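Local coordinates for cytosine-specific methyltransferase (Escherichia coli O157:H7 EDL933, PDB 3G7U), which probably transfers a methyl group from S-adenosyl-L-methionine to the C5 carbon of cytosine in DNA, at residues H102-V107 / L113-E118; V5-S10 / G14-A19; S95-Y100 / S129-K134; L48-D53 / K63-N68. All blocks are in the same frame, centred on the assembly; numbering follows the deposited sequence. Where two conformers were deposited one is given.

Contact 1: H102-V107 / L113-E118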
loop_
_atom_site.group_PDB
_atom_site.type_symbol
_atom_site.label_atom_id
_atom_site.label_comp_id
_atom_site.label_asym_id
_atom_site.label_seq_id
_atom_site.Cartn_x
_atom_site.Cartn_y
_atom_site.Cartn_z
ATOM N N HIS A 102 -12.369 16.493 4.520
ATOM C CA HIS A 102 -13.511 15.537 4.505
ATOM C C HIS A 102 -13.187 14.229 5.181
ATOM O O HIS A 102 -14.066 13.605 5.783
ATOM C CB HIS A 102 -13.972 15.255 3.070
ATOM C CG HIS A 102 -14.683 16.400 2.425
ATOM N ND1 HIS A 102 -15.811 16.972 2.965
ATOM C CD2 HIS A 102 -14.413 17.094 1.294
ATOM C CE1 HIS A 102 -16.217 17.956 2.184
ATOM N NE2 HIS A 102 -15.378 18.063 1.172
ATOM N N PHE A 103 -11.932 13.778 5.081
ATOM C CA PHE A 103 -11.509 12.595 5.826
ATOM C C PHE A 103 -11.788 12.816 7.306
ATOM O O PHE A 103 -12.355 11.951 7.999
ATOM C CB PHE A 103 -9.996 12.269 5.629
ATOM C CG PHE A 103 -9.512 11.041 6.375
ATOM C CD1 PHE A 103 -9.573 9.800 5.777
ATOM C CD2 PHE A 103 -8.923 11.144 7.650
ATOM C CE1 PHE A 103 -9.126 8.687 6.452
ATOM C CE2 PHE A 103 -8.485 10.044 8.328
ATOM C CZ PHE A 103 -8.570 8.814 7.739
ATOM N N TYR A 104 -11.312 13.941 7.807
ATOM C CA TYR A 104 -11.408 14.235 9.225
ATOM C C TYR A 104 -12.847 14.601 9.627
ATOM O O TYR A 104 -13.236 14.314 10.739
ATOM C CB TYR A 104 -10.397 15.300 9.656
ATOM C CG TYR A 104 -9.016 14.687 9.678
ATOM C CD1 TYR A 104 -8.617 13.916 10.743
ATOM C CD2 TYR A 104 -8.139 14.840 8.595
ATOM C CE1 TYR A 104 -7.366 13.282 10.768
ATOM C CE2 TYR A 104 -6.865 14.232 8.615
ATOM C CZ TYR A 104 -6.497 13.468 9.694
ATOM O OH TYR A 104 -5.265 12.862 9.740
ATOM N N ARG A 105 -13.601 15.172 8.703
ATOM C CA ARG A 105 -15.042 15.383 8.960
ATOM C C ARG A 105 -15.731 14.053 9.193
ATOM O O ARG A 105 -16.515 13.899 10.132
ATOM C CB ARG A 105 -15.701 16.178 7.833
ATOM C CG ARG A 105 -17.209 16.292 7.962
ATOM C CD ARG A 105 -17.839 17.051 6.784
ATOM N NE ARG A 105 -17.566 16.449 5.464
ATOM C CZ ARG A 105 -18.161 15.356 4.976
ATOM N NH1 ARG A 105 -19.085 14.709 5.692
ATOM N NH2 ARG A 105 -17.839 14.897 3.759
ATOM N N LEU A 106 -15.432 13.072 8.344
ATOM C CA LEU A 106 -16.017 11.739 8.469
ATOM C C LEU A 106 -15.622 11.048 9.744
ATOM O O LEU A 106 -16.432 10.377 10.360
ATOM C CB LEU A 106 -15.686 10.880 7.246
ATOM C CG LEU A 106 -16.433 11.294 5.984
ATOM C CD1 LEU A 106 -15.965 10.479 4.791
ATOM C CD2 LEU A 106 -17.937 11.039 6.201
ATOM N N VAL A 107 -14.368 11.182 10.160
ATOM C CA VAL A 107 -13.964 10.629 11.443
ATOM C C VAL A 107 -14.808 11.250 12.611
ATOM O O VAL A 107 -15.255 10.559 13.538
ATOM C CB VAL A 107 -12.449 10.842 11.696
ATOM C CG1 VAL A 107 -12.116 10.530 13.142
ATOM C CG2 VAL A 107 -11.606 9.953 10.735
ATOM N N LEU A 113 -13.538 4.011 17.027
ATOM C CA LEU A 113 -12.595 3.799 18.142
ATOM C C LEU A 113 -11.224 4.386 17.808
ATOM O O LEU A 113 -10.543 4.890 18.676
ATOM C CB LEU A 113 -12.453 2.316 18.463
ATOM C CG LEU A 113 -13.770 1.622 18.882
ATOM C CD1 LEU A 113 -13.518 0.175 19.220
ATOM C CD2 LEU A 113 -14.503 2.388 20.020
ATOM N N PHE A 114 -10.837 4.344 16.536
ATOM C CA PHE A 114 -9.554 4.950 16.148
ATOM C C PHE A 114 -9.596 5.456 14.703
ATOM O O PHE A 114 -10.484 5.067 13.914
ATOM C CB PHE A 114 -8.427 3.928 16.357
ATOM C CG PHE A 114 -8.323 2.889 15.274
ATOM C CD1 PHE A 114 -7.469 3.088 14.190
ATOM C CD2 PHE A 114 -9.028 1.689 15.352
ATOM C CE1 PHE A 114 -7.357 2.137 13.181
ATOM C CE2 PHE A 114 -8.916 0.715 14.350
ATOM C CZ PHE A 114 -8.073 0.928 13.272
ATOM N N PHE A 115 -8.668 6.352 14.359
ATOM C CA PHE A 115 -8.414 6.646 12.946
ATOM C C PHE A 115 -6.931 6.451 12.656
ATOM O O PHE A 115 -6.088 6.566 13.563
ATOM C CB PHE A 115 -8.875 8.046 12.537
ATOM C CG PHE A 115 -8.107 9.177 13.169
ATOM C CD1 PHE A 115 -6.918 9.668 12.580
ATOM C CD2 PHE A 115 -8.579 9.794 14.324
ATOM C CE1 PHE A 115 -6.233 10.721 13.131
ATOM C CE2 PHE A 115 -7.897 10.853 14.875
ATOM C CZ PHE A 115 -6.708 11.317 14.293
ATOM N N LEU A 116 -6.640 6.109 11.412
ATOM C CA LEU A 116 -5.237 6.087 10.951
ATOM C C LEU A 116 -5.283 6.728 9.592
ATOM O O LEU A 116 -5.959 6.215 8.674
ATOM C CB LEU A 116 -4.716 4.657 10.861
ATOM C CG LEU A 116 -3.276 4.483 10.294
ATOM C CD1 LEU A 116 -2.642 3.269 10.878
ATOM C CD2 LEU A 116 -3.231 4.383 8.767
ATOM N N ALA A 117 -4.529 7.804 9.433
ATOM C CA ALA A 117 -4.321 8.425 8.118
ATOM C C ALA A 117 -2.859 8.270 7.739
ATOM O O ALA A 117 -1.983 8.322 8.606
ATOM C CB ALA A 117 -4.670 9.883 8.157
ATOM N N GLU A 118 -2.612 8.023 6.463
ATOM C CA GLU A 118 -1.227 7.937 5.959
ATOM C C GLU A 118 -1.045 9.059 4.950
ATOM O O GLU A 118 -1.964 9.371 4.178
ATOM C CB GLU A 118 -0.942 6.562 5.358
ATOM C CG GLU A 118 -1.812 6.136 4.147
ATOM C CD GLU A 118 -1.314 6.683 2.791
ATOM O OE1 GLU A 118 -2.002 6.484 1.763
ATOM O OE2 GLU A 118 -0.225 7.294 2.741
#

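Contact 2: V5-S10 / G14-A19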
loop_
_atom_site.group_PDB
_atom_site.type_symbol
_atom_site.label_atom_id
_atom_site.label_comp_id
_atom_site.label_asym_id
_atom_site.label_seq_id
_atom_site.Cartn_x
_atom_site.Cartn_y
_atom_site.Cartn_z
ATOM N N VAL A 5 -13.177 -2.059 9.939
ATOM C CA VAL A 5 -12.672 -0.817 9.390
ATOM C C VAL A 5 -13.299 -0.499 8.034
ATOM O O VAL A 5 -13.764 -1.378 7.310
ATOM C CB VAL A 5 -11.089 -0.809 9.265
ATOM C CG1 VAL A 5 -10.443 -1.115 10.627
ATOM C CG2 VAL A 5 -10.570 -1.778 8.232
ATOM N N ILE A 6 -13.315 0.788 7.743
ATOM C CA ILE A 6 -13.583 1.332 6.423
ATOM C C ILE A 6 -12.279 1.967 5.927
ATOM O O ILE A 6 -11.652 2.693 6.688
ATOM C CB ILE A 6 -14.572 2.493 6.528
ATOM C CG1 ILE A 6 -15.902 2.018 7.086
ATOM C CG2 ILE A 6 -14.803 3.148 5.166
ATOM C CD1 ILE A 6 -16.908 3.137 7.162
ATOM N N ASP A 7 -11.910 1.729 4.678
ATOM C CA ASP A 7 -10.699 2.367 4.084
ATOM C C ASP A 7 -11.083 3.446 3.050
ATOM O O ASP A 7 -11.649 3.127 1.991
ATOM C CB ASP A 7 -9.867 1.208 3.481
ATOM C CG ASP A 7 -8.443 1.624 2.987
ATOM O OD1 ASP A 7 -8.078 2.830 3.000
ATOM O OD2 ASP A 7 -7.704 0.673 2.579
ATOM N N LEU A 8 -10.875 4.723 3.407
ATOM C CA LEU A 8 -11.146 5.845 2.561
ATOM C C LEU A 8 -9.937 6.161 1.688
ATOM O O LEU A 8 -8.834 6.178 2.193
ATOM C CB LEU A 8 -11.489 7.053 3.421
ATOM C CG LEU A 8 -12.695 6.851 4.370
ATOM C CD1 LEU A 8 -12.956 8.175 5.150
ATOM C CD2 LEU A 8 -13.972 6.454 3.592
ATOM N N PHE A 9 -10.172 6.427 0.397
ATOM C CA PHE A 9 -9.105 6.676 -0.570
ATOM C C PHE A 9 -8.253 5.409 -0.612
ATOM O O PHE A 9 -7.039 5.462 -0.471
ATOM C CB PHE A 9 -8.271 7.862 -0.121
ATOM C CG PHE A 9 -9.079 9.093 0.189
ATOM C CD1 PHE A 9 -9.541 9.913 -0.827
ATOM C CD2 PHE A 9 -9.298 9.465 1.512
ATOM C CE1 PHE A 9 -10.281 11.063 -0.510
ATOM C CE2 PHE A 9 -10.027 10.603 1.827
ATOM C CZ PHE A 9 -10.491 11.393 0.820
ATOM N N SER A 10 -8.892 4.273 -0.822
ATOM C CA SER A 10 -8.247 3.006 -0.582
ATOM C C SER A 10 -7.198 2.625 -1.626
ATOM O O SER A 10 -6.298 1.784 -1.346
ATOM C CB SER A 10 -9.313 1.892 -0.584
ATOM O OG SER A 10 -9.911 1.743 -1.891
ATOM N N GLY A 14 -3.281 -1.541 -0.540
ATOM C CA GLY A 14 -2.076 -1.725 0.295
ATOM C C GLY A 14 -2.397 -1.599 1.804
ATOM O O GLY A 14 -2.038 -2.469 2.589
ATOM N N LEU A 15 -3.064 -0.512 2.196
ATOM C CA LEU A 15 -3.379 -0.288 3.610
ATOM C C LEU A 15 -4.457 -1.273 4.044
ATOM O O LEU A 15 -4.426 -1.756 5.163
ATOM C CB LEU A 15 -3.866 1.158 3.794
ATOM C CG LEU A 15 -4.025 1.641 5.216
ATOM C CD1 LEU A 15 -2.592 1.813 5.847
ATOM C CD2 LEU A 15 -4.736 2.997 5.177
ATOM N N SER A 16 -5.386 -1.590 3.137
ATOM C CA SER A 16 -6.428 -2.606 3.395
ATOM C C SER A 16 -5.828 -3.965 3.718
ATOM O O SER A 16 -6.274 -4.676 4.648
ATOM C CB SER A 16 -7.340 -2.799 2.188
ATOM O OG SER A 16 -8.274 -1.744 2.092
ATOM N N LEU A 17 -4.813 -4.349 2.956
ATOM C CA LEU A 17 -4.184 -5.682 3.175
ATOM C C LEU A 17 -3.464 -5.670 4.524
ATOM O O LEU A 17 -3.494 -6.650 5.267
ATOM C CB LEU A 17 -3.196 -6.007 2.053
ATOM C CG LEU A 17 -2.426 -7.326 2.241
ATOM C CD1 LEU A 17 -3.419 -8.503 2.499
ATOM C CD2 LEU A 17 -1.526 -7.585 1.021
ATOM N N GLY A 18 -2.817 -4.553 4.833
ATOM C CA GLY A 18 -2.219 -4.371 6.165
ATOM C C GLY A 18 -3.265 -4.535 7.264
ATOM O O GLY A 18 -3.026 -5.244 8.241
ATOM N N ALA A 19 -4.436 -3.909 7.088
ATOM C CA ALA A 19 -5.486 -3.995 8.098
ATOM C C ALA A 19 -5.955 -5.425 8.253
ATOM O O ALA A 19 -6.095 -5.931 9.387
ATOM C CB ALA A 19 -6.671 -3.074 7.718
HETATM O O HOH W 1 -5.696 0.500 0.971
HETATM O O HOH W 2 -3.370 1.018 -2.167
#

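Contact 3: S95-Y100 / S129-K134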
loop_
_atom_site.group_PDB
_atom_site.type_symbol
_atom_site.label_atom_id
_atom_site.label_comp_id
_atom_site.label_asym_id
_atom_site.label_seq_id
_atom_site.Cartn_x
_atom_site.Cartn_y
_atom_site.Cartn_z
ATOM N N SER A 95 -8.674 21.089 -4.610
ATOM C CA SER A 95 -9.669 20.061 -4.227
ATOM C C SER A 95 -9.103 18.946 -3.328
ATOM O O SER A 95 -9.825 18.372 -2.516
ATOM C CB SER A 95 -10.308 19.444 -5.463
ATOM O OG SER A 95 -9.326 18.752 -6.203
ATOM N N ARG A 96 -7.816 18.653 -3.476
ATOM C CA ARG A 96 -7.137 17.708 -2.599
ATOM C C ARG A 96 -7.123 18.185 -1.135
ATOM O O ARG A 96 -7.313 17.379 -0.215
ATOM C CB ARG A 96 -5.724 17.460 -3.104
ATOM C CG ARG A 96 -5.683 16.719 -4.444
ATOM C CD ARG A 96 -4.247 16.604 -4.950
ATOM N NE ARG A 96 -3.725 17.916 -5.336
ATOM C CZ ARG A 96 -2.514 18.134 -5.839
ATOM N NH1 ARG A 96 -2.162 19.372 -6.149
ATOM N NH2 ARG A 96 -1.655 17.131 -6.024
ATOM N N ASN A 97 -6.909 19.489 -0.928
ATOM C CA ASN A 97 -7.024 20.092 0.411
ATOM C C ASN A 97 -8.437 20.056 0.995
ATOM O O ASN A 97 -8.585 19.914 2.204
ATOM C CB ASN A 97 -6.475 21.514 0.429
ATOM C CG ASN A 97 -4.994 21.568 0.087
ATOM O OD1 ASN A 97 -4.271 20.575 0.247
ATOM N ND2 ASN A 97 -4.538 22.718 -0.403
ATOM N N GLN A 98 -9.461 20.200 0.150
ATOM C CA GLN A 98 -10.835 19.952 0.581
ATOM C C GLN A 98 -11.024 18.497 0.959
ATOM O O GLN A 98 -11.567 18.214 2.019
ATOM C CB GLN A 98 -11.850 20.374 -0.480
ATOM C CG GLN A 98 -12.180 21.875 -0.418
ATOM C CD GLN A 98 -12.552 22.459 -1.777
ATOM O OE1 GLN A 98 -12.116 21.968 -2.823
ATOM N NE2 GLN A 98 -13.352 23.524 -1.765
ATOM N N LEU A 99 -10.545 17.574 0.132
ATOM C CA LEU A 99 -10.676 16.137 0.464
ATOM C C LEU A 99 -10.001 15.720 1.771
ATOM O O LEU A 99 -10.486 14.828 2.495
ATOM C CB LEU A 99 -10.208 15.249 -0.702
ATOM C CG LEU A 99 -11.067 15.336 -1.973
ATOM C CD1 LEU A 99 -10.366 14.681 -3.139
ATOM C CD2 LEU A 99 -12.462 14.762 -1.770
ATOM N N TYR A 100 -8.867 16.357 2.069
ATOM C CA TYR A 100 -8.171 16.159 3.337
ATOM C C TYR A 100 -9.089 16.400 4.520
ATOM O O TYR A 100 -9.160 15.593 5.447
ATOM C CB TYR A 100 -6.967 17.126 3.422
ATOM C CG TYR A 100 -6.091 16.894 4.629
ATOM C CD1 TYR A 100 -5.105 15.911 4.608
ATOM C CD2 TYR A 100 -6.242 17.650 5.799
ATOM C CE1 TYR A 100 -4.313 15.660 5.702
ATOM C CE2 TYR A 100 -5.426 17.394 6.925
ATOM C CZ TYR A 100 -4.457 16.399 6.843
ATOM O OH TYR A 100 -3.633 16.107 7.905
ATOM N N SER A 129 -0.422 24.194 7.568
ATOM C CA SER A 129 -0.604 24.175 9.009
ATOM C C SER A 129 -2.025 24.618 9.387
ATOM O O SER A 129 -2.578 24.098 10.348
ATOM C CB SER A 129 0.422 25.052 9.699
ATOM O OG SER A 129 0.137 26.398 9.390
ATOM N N GLY A 130 -2.605 25.538 8.611
ATOM C CA GLY A 130 -4.011 25.953 8.760
ATOM C C GLY A 130 -5.014 24.811 8.609
ATOM O O GLY A 130 -5.850 24.596 9.487
ATOM N N ILE A 131 -4.922 24.059 7.513
ATOM C CA ILE A 131 -5.818 22.917 7.314
ATOM C C ILE A 131 -5.516 21.742 8.237
ATOM O O ILE A 131 -6.447 21.067 8.642
ATOM C CB ILE A 131 -5.949 22.464 5.824
ATOM C CG1 ILE A 131 -4.650 21.864 5.293
ATOM C CG2 ILE A 131 -6.405 23.632 4.929
ATOM C CD1 ILE A 131 -4.843 20.996 4.063
ATOM N N ARG A 132 -4.244 21.498 8.585
ATOM C CA ARG A 132 -3.915 20.454 9.561
ATOM C C ARG A 132 -4.429 20.822 10.958
ATOM O O ARG A 132 -4.848 19.934 11.690
ATOM C CB ARG A 132 -2.408 20.143 9.622
ATOM C CG ARG A 132 -1.822 19.497 8.373
ATOM C CD ARG A 132 -0.452 18.850 8.646
ATOM N NE ARG A 132 0.354 19.713 9.512
ATOM C CZ ARG A 132 1.113 20.733 9.104
ATOM N NH1 ARG A 132 1.229 21.034 7.819
ATOM N NH2 ARG A 132 1.760 21.464 9.994
ATOM N N ASN A 133 -4.353 22.110 11.321
ATOM C CA ASN A 133 -4.861 22.557 12.613
ATOM C C ASN A 133 -6.399 22.443 12.641
ATOM O O ASN A 133 -6.952 21.936 13.622
ATOM C CB ASN A 133 -4.370 23.980 12.981
ATOM C CG ASN A 133 -2.876 24.024 13.416
ATOM O OD1 ASN A 133 -2.308 25.106 13.587
ATOM N ND2 ASN A 133 -2.251 22.857 13.588
ATOM N N LYS A 134 -7.055 22.872 11.559
ATOM C CA LYS A 134 -8.504 22.761 11.370
ATOM C C LYS A 134 -8.995 21.300 11.463
ATOM O O LYS A 134 -10.030 21.021 12.080
ATOM C CB LYS A 134 -8.912 23.404 10.035
ATOM C CG LYS A 134 -10.382 23.761 9.918
ATOM C CD LYS A 134 -10.702 24.262 8.509
ATOM C CE LYS A 134 -12.209 24.537 8.314
ATOM N NZ LYS A 134 -13.034 23.312 8.020
#

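Contact 4: L48-D53 / K63-N68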
loop_
_atom_site.group_PDB
_atom_site.type_symbol
_atom_site.label_atom_id
_atom_site.label_comp_id
_atom_site.label_asym_id
_atom_site.label_seq_id
_atom_site.Cartn_x
_atom_site.Cartn_y
_atom_site.Cartn_z
ATOM N N LEU A 48 -17.310 -4.197 0.807
ATOM C CA LEU A 48 -18.186 -3.380 -0.015
ATOM C C LEU A 48 -17.311 -2.378 -0.762
ATOM O O LEU A 48 -16.309 -1.955 -0.223
ATOM C CB LEU A 48 -19.163 -2.585 0.838
ATOM C CG LEU A 48 -20.152 -3.457 1.613
ATOM C CD1 LEU A 48 -21.114 -2.508 2.325
ATOM C CD2 LEU A 48 -20.883 -4.307 0.617
ATOM N N HIS A 49 -17.699 -2.022 -1.982
ATOM C CA HIS A 49 -16.915 -1.052 -2.781
ATOM C C HIS A 49 -17.755 0.083 -3.204
ATOM O O HIS A 49 -18.795 -0.110 -3.853
ATOM C CB HIS A 49 -16.281 -1.770 -3.978
ATOM C CG HIS A 49 -15.195 -2.691 -3.563
ATOM N ND1 HIS A 49 -15.414 -4.017 -3.244
ATOM C CD2 HIS A 49 -13.892 -2.449 -3.278
ATOM C CE1 HIS A 49 -14.297 -4.552 -2.790
ATOM N NE2 HIS A 49 -13.361 -3.619 -2.793
ATOM N N VAL A 50 -17.324 1.283 -2.826
ATOM C CA VAL A 50 -18.087 2.479 -3.110
ATOM C C VAL A 50 -17.165 3.357 -3.932
ATOM O O VAL A 50 -16.139 3.827 -3.419
ATOM C CB VAL A 50 -18.484 3.146 -1.800
ATOM C CG1 VAL A 50 -19.094 4.529 -2.037
ATOM C CG2 VAL A 50 -19.503 2.256 -1.065
ATOM N N GLN A 51 -17.504 3.527 -5.213
ATOM C CA GLN A 51 -16.715 4.410 -6.085
ATOM C C GLN A 51 -17.267 5.800 -6.003
ATOM O O GLN A 51 -18.203 6.124 -6.711
ATOM C CB GLN A 51 -16.739 3.902 -7.524
ATOM C CG GLN A 51 -15.824 4.725 -8.442
ATOM C CD GLN A 51 -16.021 4.427 -9.893
ATOM O OE1 GLN A 51 -16.710 3.476 -10.271
ATOM N NE2 GLN A 51 -15.361 5.206 -10.729
ATOM N N GLU A 52 -16.690 6.625 -5.136
ATOM C CA GLU A 52 -17.303 7.875 -4.774
ATOM C C GLU A 52 -16.260 8.873 -4.306
ATOM O O GLU A 52 -15.241 8.510 -3.748
ATOM C CB GLU A 52 -18.378 7.640 -3.695
ATOM C CG GLU A 52 -19.387 8.831 -3.564
ATOM C CD GLU A 52 -19.864 9.234 -4.925
ATOM O OE1 GLU A 52 -20.771 8.560 -5.376
ATOM O OE2 GLU A 52 -19.236 10.121 -5.600
ATOM N N ASP A 53 -16.561 10.131 -4.584
ATOM C CA ASP A 53 -15.966 11.283 -4.020
ATOM C C ASP A 53 -16.417 11.376 -2.560
ATOM O O ASP A 53 -17.629 11.468 -2.266
ATOM C CB ASP A 53 -16.521 12.442 -4.841
ATOM C CG ASP A 53 -15.790 13.759 -4.610
ATOM O OD1 ASP A 53 -15.408 14.065 -3.471
ATOM O OD2 ASP A 53 -15.658 14.524 -5.594
ATOM N N LYS A 63 -23.852 4.929 6.930
ATOM C CA LYS A 63 -24.664 3.938 7.667
ATOM C C LYS A 63 -25.775 3.354 6.777
ATOM O O LYS A 63 -26.077 2.157 6.868
ATOM C CB LYS A 63 -25.257 4.566 8.941
ATOM C CG LYS A 63 -24.233 4.918 10.022
ATOM C CD LYS A 63 -24.804 6.012 10.962
ATOM C CE LYS A 63 -23.865 6.316 12.119
ATOM N NZ LYS A 63 -24.360 7.505 12.893
ATOM N N GLY A 64 -26.324 4.191 5.905
ATOM C CA GLY A 64 -27.295 3.794 4.873
ATOM C C GLY A 64 -26.771 2.774 3.900
ATOM O O GLY A 64 -27.494 1.880 3.488
ATOM N N PHE A 65 -25.493 2.887 3.527
ATOM C CA PHE A 65 -24.887 1.882 2.661
ATOM C C PHE A 65 -24.868 0.538 3.333
ATOM O O PHE A 65 -25.106 -0.483 2.689
ATOM C CB PHE A 65 -23.418 2.235 2.354
ATOM C CG PHE A 65 -23.210 3.456 1.482
ATOM C CD1 PHE A 65 -24.205 3.976 0.661
ATOM C CD2 PHE A 65 -21.948 4.045 1.431
ATOM C CE1 PHE A 65 -23.978 5.091 -0.142
ATOM C CE2 PHE A 65 -21.695 5.154 0.608
ATOM C CZ PHE A 65 -22.700 5.671 -0.190
ATOM N N PHE A 66 -24.550 0.514 4.630
ATOM C CA PHE A 66 -24.464 -0.756 5.340
ATOM C C PHE A 66 -25.822 -1.359 5.691
ATOM O O PHE A 66 -25.954 -2.577 5.755
ATOM C CB PHE A 66 -23.682 -0.569 6.634
ATOM C CG PHE A 66 -22.195 -0.547 6.436
ATOM C CD1 PHE A 66 -21.513 -1.690 6.057
ATOM C CD2 PHE A 66 -21.489 0.615 6.679
ATOM C CE1 PHE A 66 -20.113 -1.651 5.890
ATOM C CE2 PHE A 66 -20.083 0.648 6.534
ATOM C CZ PHE A 66 -19.419 -0.481 6.144
ATOM N N LYS A 67 -26.755 -0.475 6.018
ATOM C CA LYS A 67 -28.151 -0.833 6.417
ATOM C C LYS A 67 -28.290 -1.598 7.729
ATOM O O LYS A 67 -29.391 -1.990 8.091
ATOM C CB LYS A 67 -28.835 -1.660 5.328
ATOM C CG LYS A 67 -29.029 -0.928 4.037
ATOM C CD LYS A 67 -29.912 -1.703 3.086
ATOM C CE LYS A 67 -29.424 -3.109 2.789
ATOM N NZ LYS A 67 -28.641 -3.181 1.541
ATOM N N ASN A 68 -27.195 -1.831 8.440
ATOM C CA ASN A 68 -27.238 -2.802 9.520
ATOM C C ASN A 68 -26.570 -2.274 10.772
ATOM O O ASN A 68 -25.979 -3.057 11.528
ATOM C CB ASN A 68 -26.593 -4.131 9.085
ATOM C CG ASN A 68 -25.163 -3.941 8.618
ATOM O OD1 ASN A 68 -24.574 -2.902 8.866
ATOM N ND2 ASN A 68 -24.616 -4.925 7.919
#

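Contact 1: H102-V107 / L113-E118
F115 on strand 114-118 meets the helix 102-107 along its whole side chain, from V107 at its root to Y104 at its far end. F115 CB lies 3.8 Å from V107 CG2. The ring then leaves in the slot between the backbone N and the carbonyl carbon (chi1 67°), a turn that sets it across V107, with F115 CD2 3.8 Å from V107 CG1. On the other flank, F115 CE1 comes within 3.7 Å of Y104 CE1, and F115 CZ also nears that atom. The two rings form an offset edge-to-face pair: the edge of Y104 points at the face of F115, with the planes 86° apart and the centroids 5.6 Å apart. The hydroxyl end of Y104 runs on to A117, where Y104 OH sits 3.4 Å from A117 CB. F103 approaches the same methyl from another direction, its CE2 3.8 Å from A117 CB, while its CD2 lies over one face of the Y104 ring. Everything that touches is buried and no hydrogen bond crosses, so side-chain packing holds helix against strand. The two run almost antiparallel, at 170°. F103 and V107 also rest on I75 of strand 74-77, and Y104 reaches F167 of strand 163-171. On the other face of strand 114-119, L116 packs against helix 353-367.

Contact 2: V5-S10 / G14-A19
The first strand of the Rossmann-like sheet turns here through a glycine-rich loop into the helix of the beta-alpha-beta unit 4-8, 14-22, 25-30. In sequence this is the first conserved motif of the C5-methyltransferases, a loop that helps hold S-adenosylmethionine in relatives. D7 and S16 make the central polar link: S16 OG donates a hydrogen bond of 2.5 Å to D7 OD2, which accepts it on its anti lone pair, away from the other carboxylate oxygen. D7 holds its carboxylate out beside the carbonyl carbon (chi1 -171°) and in this way reaches the first turn of the helix. Water 1 donates to the same D7 OD2 at 2.6 Å and to S10 O at 2.7 Å, and accepts from S16 N. Water 2 repeats the bridge one step out, joining S10 O to G14 N. A methyl of L15 lies against the other carboxylate oxygen, L15 CD2 4.0 Å from D7 OD1, and an apolar contact follows where V5 CG2 is 4.1 Å from A19 CB. S16 OG is also hydrogen-bonded to H40 NE2, which ties in the next helix. The buried D7 carboxylate is thus gripped at OD2 by a hydroxyl and a water, close to the N-terminal end of a helix; both features would probably favour its charged form.

Contact 3: S95-Y100 / S129-K134
Helices 95-100 and 129-134 run nearly side by side in the same direction, their axes 21° apart and 10.6 Å at closest approach, and N97 and I131 bring their CA atoms nearest, at 7.6 Å. I131 and Y100 carry most of the contact. The CG1 branch of I131 takes the place between the backbone N and the carbonyl carbon (chi1 68°), and that sends CD1 over to the first helix. There the methyl is in touch with two residues at once: I131 CD1 lies 3.9 Å from N97 OD1, with N97 CB and CG almost as near, and 4.0 Å from Y100 CD2. N97 meets it at about a right angle, whereas Y100 comes at a slant and runs on past it toward R132. At the tip of that tyrosine, Y100 OH is 3.9 Å from R132 CG, so the hydroxyl passes the aliphatic root of the arginine and not its charged end. The chain of R132 bends at chi3, leaving the guanidinium plane 82° from the tyrosine ring, with S129 CA near the rim of one of its faces, while NH1 bonds to Q125 O. No hydrogen bond joins the two helices. The polar ends look to other partners instead: N97 ND2 to Q82 OE1, and Y100 OH to a bound glycerol, probably from the crystallisation liquor. Such near-parallel helices, joined through strand 114-119, are characteristic of the alternating alpha/beta Rossmann-like fold, and this pair borders the predicted active site, since the side chain of N97 lies about 4 Å from that of C81.

Contact 4: L48-D53 / K63-N68
L48 and F66 both set CG anti to the carbonyl carbon (chi1 -65° and -80°), and with these turns the leucine tip and the phenylalanine ring meet between edge strand and helix. L48 CD1 does the touching, 3.8 Å from F66 CE1 and equally near CD1 of that ring. V50, two residues on and on the same side of the strand, faces F65. Because its CG1 is anti to the backbone N and its CG2 lies beside that N, both methyls touch the CD2-CE2 bond of the ring: V50 CG1 is 3.8 Å from F65 CE2, and V50 CG2 is 3.9 Å from F65 CD2. Each aliphatic side chain thus has its own phenylalanine, both in the last turn of the helix. That turn is closed by K67 N bonding to K63 O at 2.8 Å, and K67 then leaves the helix with positive phi. Beyond the strand, D53 N bonds to E52 OE2 at 2.9 Å, tilted 31° out of the carboxylate plane. Strand 48-50 lies at one border of the main sheet, hydrogen-bonded to strand 25-30. F65 and F66 carry the helix 59-66 over that neighbouring strand too, both resting on M28, while H49, pointing the other way, packs on helix 34-43.

Overall arrangement
Along the chain contact 2 comes first, then contact 4, and finally contact 1, nested inside the loop that contact 3 closes. Contacts 1, 2 and 4 all reach the seven-stranded mixed sheet, their centres 12 to 16 Å apart; contact 3 pairs helices beside it and shares helix 94-110 with contact 1. Strand 4-8 lies inside the sheet, between strands 25-30 and 74-77: D7 turns to helix 14-22, while L8 touches F103 and L106 of contact 1. Helices thus sandwich the sheet, as in class I methyltransferases, and the glycine-rich loop of contact 2 and the predicted active-site border at contact 3 belong to one framework.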